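Local coordinates for protein spydx (PDB 2J43) that binds alpha-glucans such as host lung glycogen through paired family 41 carbohydrate-binding modules, part of a cell-wall-anchored streptococcal virulence factor that probably acts as a pullulanase, at residues Ala1-Pro13 with Ile85-Glu99. Numbering follows the deposited sequence. Where two conformers were deposited one is given.
Sequences ASHHLRMHFKTLP and ISLLTPKMNEVWIDE. Unlike the reference sequence in segment 1-13: Ser2 (reference Glu).
His8 lays its imidazole over one face of the Trp96 indole in an offset stack, the ring planes 8° apart and the His8 and five-membered Trp96 ring centroids 4.0 Å apart. Both side chains run the same way from one face of the sheet. With CG of His8 anti to the carbonyl carbon (chi1 -70°), the ring lies flat along the indole, and its ND1 makes a weak hydrogen bond of 3.4 Å to Val95 O. Beneath them strands 4-9 and 94-97 pair in parallel: His8 N donates to Val95 O (2.9 Å) and His8 O accepts from Ile97 N (2.7 Å), with Arg6 and Lys10 continuing the pattern. Strand 53-58 flanks strand 4-9 on its other edge. The face carrying Met7, Val95, Phe9 and Ile97 is apolar. Leu5 reaches in beside it: CD1 covers Glu94 N at 3.5 Å, an N-H buried with no partner in the model, while CD2 meets Ile85 CD1 tip to tip at 4.1 Å, bridging to strand 83-86 of the second sheet. Ile97, its outer end doubtful and modelled in two conformers, touches Tyr69 of strand 66-73. Arg6 and Glu94 lie side by side and share a water between NH1 and OE2; the direct salt bridge of Arg6 goes to Asp56. The chemistry thus divides by face: aliphatic groups and Phe9 pack between the sheets of this first module, whereas stacked rings and water-linked charges occupy the other side.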
# COMPACT_ATOMS: atom_id res chain seq x y z
N ALA A 1 11.07 20.62 5.14
CA ALA A 1 9.72 20.37 5.71
C ALA A 1 9.72 19.17 6.66
O ALA A 1 10.55 18.26 6.54
CB ALA A 1 8.70 20.14 4.58
N SER A 2 8.76 19.16 7.57
CA SER A 2 8.60 18.10 8.55
C SER A 2 7.97 16.84 8.02
O SER A 2 8.09 15.78 8.64
CB SER A 2 7.73 18.62 9.69
OG SER A 2 8.46 19.58 10.42
N HIS A 3 7.27 16.94 6.88
CA HIS A 3 6.56 15.81 6.31
C HIS A 3 6.86 15.75 4.81
O HIS A 3 7.00 16.78 4.12
CB HIS A 3 5.06 15.98 6.49
CG HIS A 3 4.62 16.05 7.92
ND1 HIS A 3 4.41 14.92 8.68
CD2 HIS A 3 4.35 17.11 8.72
CE1 HIS A 3 4.03 15.28 9.90
NE2 HIS A 3 3.97 16.60 9.94
N HIS A 4 6.93 14.53 4.32
CA HIS A 4 7.22 14.26 2.92
C HIS A 4 6.28 13.15 2.41
O HIS A 4 5.85 12.28 3.20
CB HIS A 4 8.69 13.84 2.75
CG HIS A 4 9.67 14.97 2.93
ND1 HIS A 4 9.92 15.57 4.15
CD2 HIS A 4 10.49 15.58 2.04
CE1 HIS A 4 10.81 16.53 3.99
NE2 HIS A 4 11.16 16.57 2.72
N LEU A 5 6.02 13.16 1.12
CA LEU A 5 5.37 12.07 0.44
C LEU A 5 6.37 11.39 -0.48
O LEU A 5 6.83 12.00 -1.45
CB LEU A 5 4.18 12.57 -0.38
CG LEU A 5 3.35 11.52 -1.14
CD1 LEU A 5 2.65 10.56 -0.17
CD2 LEU A 5 2.34 12.14 -2.06
N ARG A 6 6.74 10.16 -0.19
CA ARG A 6 7.62 9.40 -1.09
C ARG A 6 6.81 8.80 -2.20
O ARG A 6 5.98 7.92 -1.95
CB ARG A 6 8.38 8.32 -0.33
CG ARG A 6 9.18 7.37 -1.19
CD ARG A 6 10.36 6.67 -0.51
NE ARG A 6 11.33 7.65 -0.03
CZ ARG A 6 12.37 7.32 0.70
NH1 ARG A 6 12.57 6.05 1.00
NH2 ARG A 6 13.24 8.25 1.09
N MSE A 7 7.02 9.33 -3.40
CA MSE A 7 6.29 8.94 -4.58
C MSE A 7 7.08 7.92 -5.38
O MSE A 7 8.15 8.20 -5.85
CB MSE A 7 5.95 10.15 -5.43
CG MSE A 7 5.14 11.16 -4.68
SE MSE A 7 4.37 12.49 -5.90
CE MSE A 7 3.27 11.37 -6.95
N HIS A 8 6.52 6.73 -5.49
CA HIS A 8 7.06 5.65 -6.28
C HIS A 8 6.39 5.60 -7.64
O HIS A 8 5.16 5.46 -7.75
CB HIS A 8 6.82 4.32 -5.59
CG HIS A 8 7.62 4.13 -4.35
ND1 HIS A 8 7.11 4.30 -3.08
CD2 HIS A 8 8.89 3.67 -4.19
CE1 HIS A 8 8.05 4.00 -2.20
NE2 HIS A 8 9.13 3.63 -2.85
N PHE A 9 7.18 5.71 -8.71
CA PHE A 9 6.64 5.59 -10.05
C PHE A 9 7.12 4.25 -10.66
O PHE A 9 8.33 3.97 -10.66
CB PHE A 9 7.11 6.76 -10.92
CG PHE A 9 6.62 8.09 -10.45
CD1 PHE A 9 5.38 8.52 -10.84
CD2 PHE A 9 7.38 8.86 -9.61
CE1 PHE A 9 4.89 9.75 -10.40
CE2 PHE A 9 6.87 10.10 -9.18
CZ PHE A 9 5.64 10.49 -9.58
N LYS A 10 6.20 3.49 -11.21
CA LYS A 10 6.52 2.23 -11.89
C LYS A 10 7.27 2.45 -13.20
O LYS A 10 8.33 1.81 -13.49
CB LYS A 10 5.25 1.48 -12.23
CG LYS A 10 5.49 0.04 -12.81
CD LYS A 10 5.65 -0.96 -11.66
CE LYS A 10 6.82 -1.94 -11.85
NZ LYS A 10 7.38 -2.50 -10.59
N THR A 11 6.71 3.33 -14.01
CA THR A 11 7.25 3.61 -15.34
C THR A 11 7.13 5.08 -15.72
O THR A 11 6.01 5.59 -15.82
CB THR A 11 6.46 2.83 -16.41
OG1 THR A 11 6.35 1.43 -16.05
CG2 THR A 11 7.21 2.83 -17.73
N LEU A 12 8.25 5.69 -16.05
CA LEU A 12 8.24 7.07 -16.48
C LEU A 12 8.01 7.15 -17.97
O LEU A 12 8.14 6.11 -18.65
CB LEU A 12 9.58 7.70 -16.10
CG LEU A 12 9.89 7.71 -14.58
CD1 LEU A 12 11.27 8.32 -14.35
CD2 LEU A 12 8.85 8.43 -13.81
N PRO A 13 7.64 8.33 -18.47
CA PRO A 13 7.29 8.50 -19.89
C PRO A 13 8.37 7.91 -20.81
O PRO A 13 9.57 8.19 -20.67
CB PRO A 13 7.11 9.99 -20.02
CG PRO A 13 6.60 10.40 -18.62
CD PRO A 13 7.42 9.59 -17.71
N ILE A 85 -3.96 12.68 -5.71
CA ILE A 85 -3.79 11.67 -4.69
C ILE A 85 -4.49 12.17 -3.43
O ILE A 85 -4.21 13.26 -2.95
CB ILE A 85 -2.33 11.47 -4.37
CG1 ILE A 85 -1.51 11.00 -5.56
CG2 ILE A 85 -2.13 10.50 -3.17
CD1 ILE A 85 -0.07 11.15 -5.29
N SER A 86 -5.40 11.37 -2.92
CA SER A 86 -5.99 11.57 -1.59
C SER A 86 -5.05 11.02 -0.54
O SER A 86 -4.66 9.84 -0.60
CB SER A 86 -7.30 10.79 -1.51
OG SER A 86 -8.29 11.44 -2.27
N LEU A 87 -4.68 11.84 0.42
CA LEU A 87 -3.89 11.36 1.55
C LEU A 87 -4.88 10.80 2.55
O LEU A 87 -5.75 11.53 3.00
CB LEU A 87 -3.06 12.49 2.17
CG LEU A 87 -2.00 13.04 1.20
CD1 LEU A 87 -1.26 14.21 1.84
CD2 LEU A 87 -1.04 11.94 0.78
N LEU A 88 -4.78 9.52 2.88
CA LEU A 88 -5.80 8.86 3.72
C LEU A 88 -5.81 9.42 5.12
O LEU A 88 -6.85 9.45 5.80
CB LEU A 88 -5.55 7.32 3.74
CG LEU A 88 -5.68 6.62 2.38
CD1 LEU A 88 -5.33 5.10 2.48
CD2 LEU A 88 -7.02 6.81 1.80
N THR A 89 -4.64 9.85 5.54
CA THR A 89 -4.44 10.56 6.80
C THR A 89 -3.32 11.54 6.57
O THR A 89 -2.51 11.33 5.67
CB THR A 89 -4.07 9.58 7.99
OG1 THR A 89 -4.01 10.32 9.17
CG2 THR A 89 -2.65 9.16 7.97
N PRO A 90 -3.22 12.60 7.39
CA PRO A 90 -2.08 13.51 7.27
C PRO A 90 -0.73 12.88 7.50
O PRO A 90 0.28 13.48 7.14
CB PRO A 90 -2.38 14.61 8.33
CG PRO A 90 -3.78 14.48 8.59
CD PRO A 90 -4.19 13.08 8.40
N LYS A 91 -0.67 11.68 8.09
CA LYS A 91 0.61 10.97 8.22
C LYS A 91 0.96 10.08 7.03
O LYS A 91 2.00 9.45 7.05
CB LYS A 91 0.64 10.10 9.48
CG LYS A 91 0.60 10.88 10.81
CD LYS A 91 0.82 9.94 11.99
CE LYS A 91 0.97 10.73 13.31
NZ LYS A 91 -0.25 11.51 13.61
N MSE A 92 0.11 10.01 6.00
CA MSE A 92 0.42 9.16 4.84
C MSE A 92 1.65 9.71 4.12
O MSE A 92 1.68 10.89 3.73
CB MSE A 92 -0.75 9.03 3.90
CG MSE A 92 -0.36 8.28 2.62
SE MSE A 92 -1.91 7.69 1.64
CE MSE A 92 -1.10 7.82 -0.18
N ASN A 93 2.69 8.88 4.09
CA ASN A 93 4.02 9.32 3.70
C ASN A 93 4.62 8.70 2.47
O ASN A 93 5.81 8.84 2.18
CB ASN A 93 4.98 9.34 4.88
CG ASN A 93 5.29 7.98 5.35
OD1 ASN A 93 4.77 7.01 4.82
ND2 ASN A 93 6.19 7.90 6.34
N GLU A 94 3.84 7.91 1.73
CA GLU A 94 4.37 6.97 0.78
C GLU A 94 3.21 6.57 -0.13
O GLU A 94 2.11 6.33 0.35
CB GLU A 94 5.17 5.79 1.35
CG GLU A 94 6.11 5.14 0.38
CD GLU A 94 7.17 4.29 1.07
OE1 GLU A 94 7.02 3.98 2.27
OE2 GLU A 94 8.15 3.88 0.40
N VAL A 95 3.44 6.55 -1.43
CA VAL A 95 2.41 6.13 -2.39
C VAL A 95 3.10 5.47 -3.55
O VAL A 95 4.24 5.83 -3.91
CB VAL A 95 1.60 7.37 -2.82
CG1 VAL A 95 2.54 8.36 -3.56
CG2 VAL A 95 0.44 7.05 -3.62
N TRP A 96 2.38 4.59 -4.21
CA TRP A 96 2.85 3.86 -5.37
C TRP A 96 1.95 4.17 -6.54
O TRP A 96 0.73 3.96 -6.48
CB TRP A 96 2.87 2.35 -5.10
CG TRP A 96 3.99 1.96 -4.17
CD1 TRP A 96 5.16 1.37 -4.54
CD2 TRP A 96 4.04 2.08 -2.73
NE1 TRP A 96 5.94 1.13 -3.45
CE2 TRP A 96 5.29 1.56 -2.32
CE3 TRP A 96 3.16 2.58 -1.75
CZ2 TRP A 96 5.69 1.54 -0.99
CZ3 TRP A 96 3.56 2.53 -0.41
CH2 TRP A 96 4.81 2.01 -0.04
N ILE A 97 2.58 4.64 -7.61
CA ILE A 97 1.88 5.06 -8.81
C ILE A 97 2.23 4.09 -9.91
O ILE A 97 3.38 3.99 -10.32
CB ILE A 97 2.23 6.50 -9.19
CG1 ILE A 97 1.79 7.43 -8.06
CG2 ILE A 97 1.56 6.92 -10.49
CD1 ILE A 97 2.68 8.54 -7.82
N ASP A 98 1.22 3.38 -10.36
CA ASP A 98 1.49 2.36 -11.36
C ASP A 98 1.59 2.94 -12.78
O ASP A 98 1.53 4.14 -12.99
CB ASP A 98 0.50 1.18 -11.22
CG ASP A 98 -0.94 1.53 -11.57
OD1 ASP A 98 -1.20 2.45 -12.39
OD2 ASP A 98 -1.86 0.88 -11.04
N GLU A 99 1.78 2.06 -13.76
CA GLU A 99 2.02 2.52 -15.12
C GLU A 99 0.83 3.22 -15.78
O GLU A 99 1.00 3.90 -16.78
CB GLU A 99 2.48 1.34 -16.00
CG GLU A 99 1.37 0.37 -16.34
CD GLU A 99 1.17 -0.74 -15.34
OE1 GLU A 99 1.70 -0.71 -14.20
OE2 GLU A 99 0.44 -1.69 -15.71
O HOH W 1 10.81 3.49 0.92
O HOH W 2 4.43 5.19 -13.15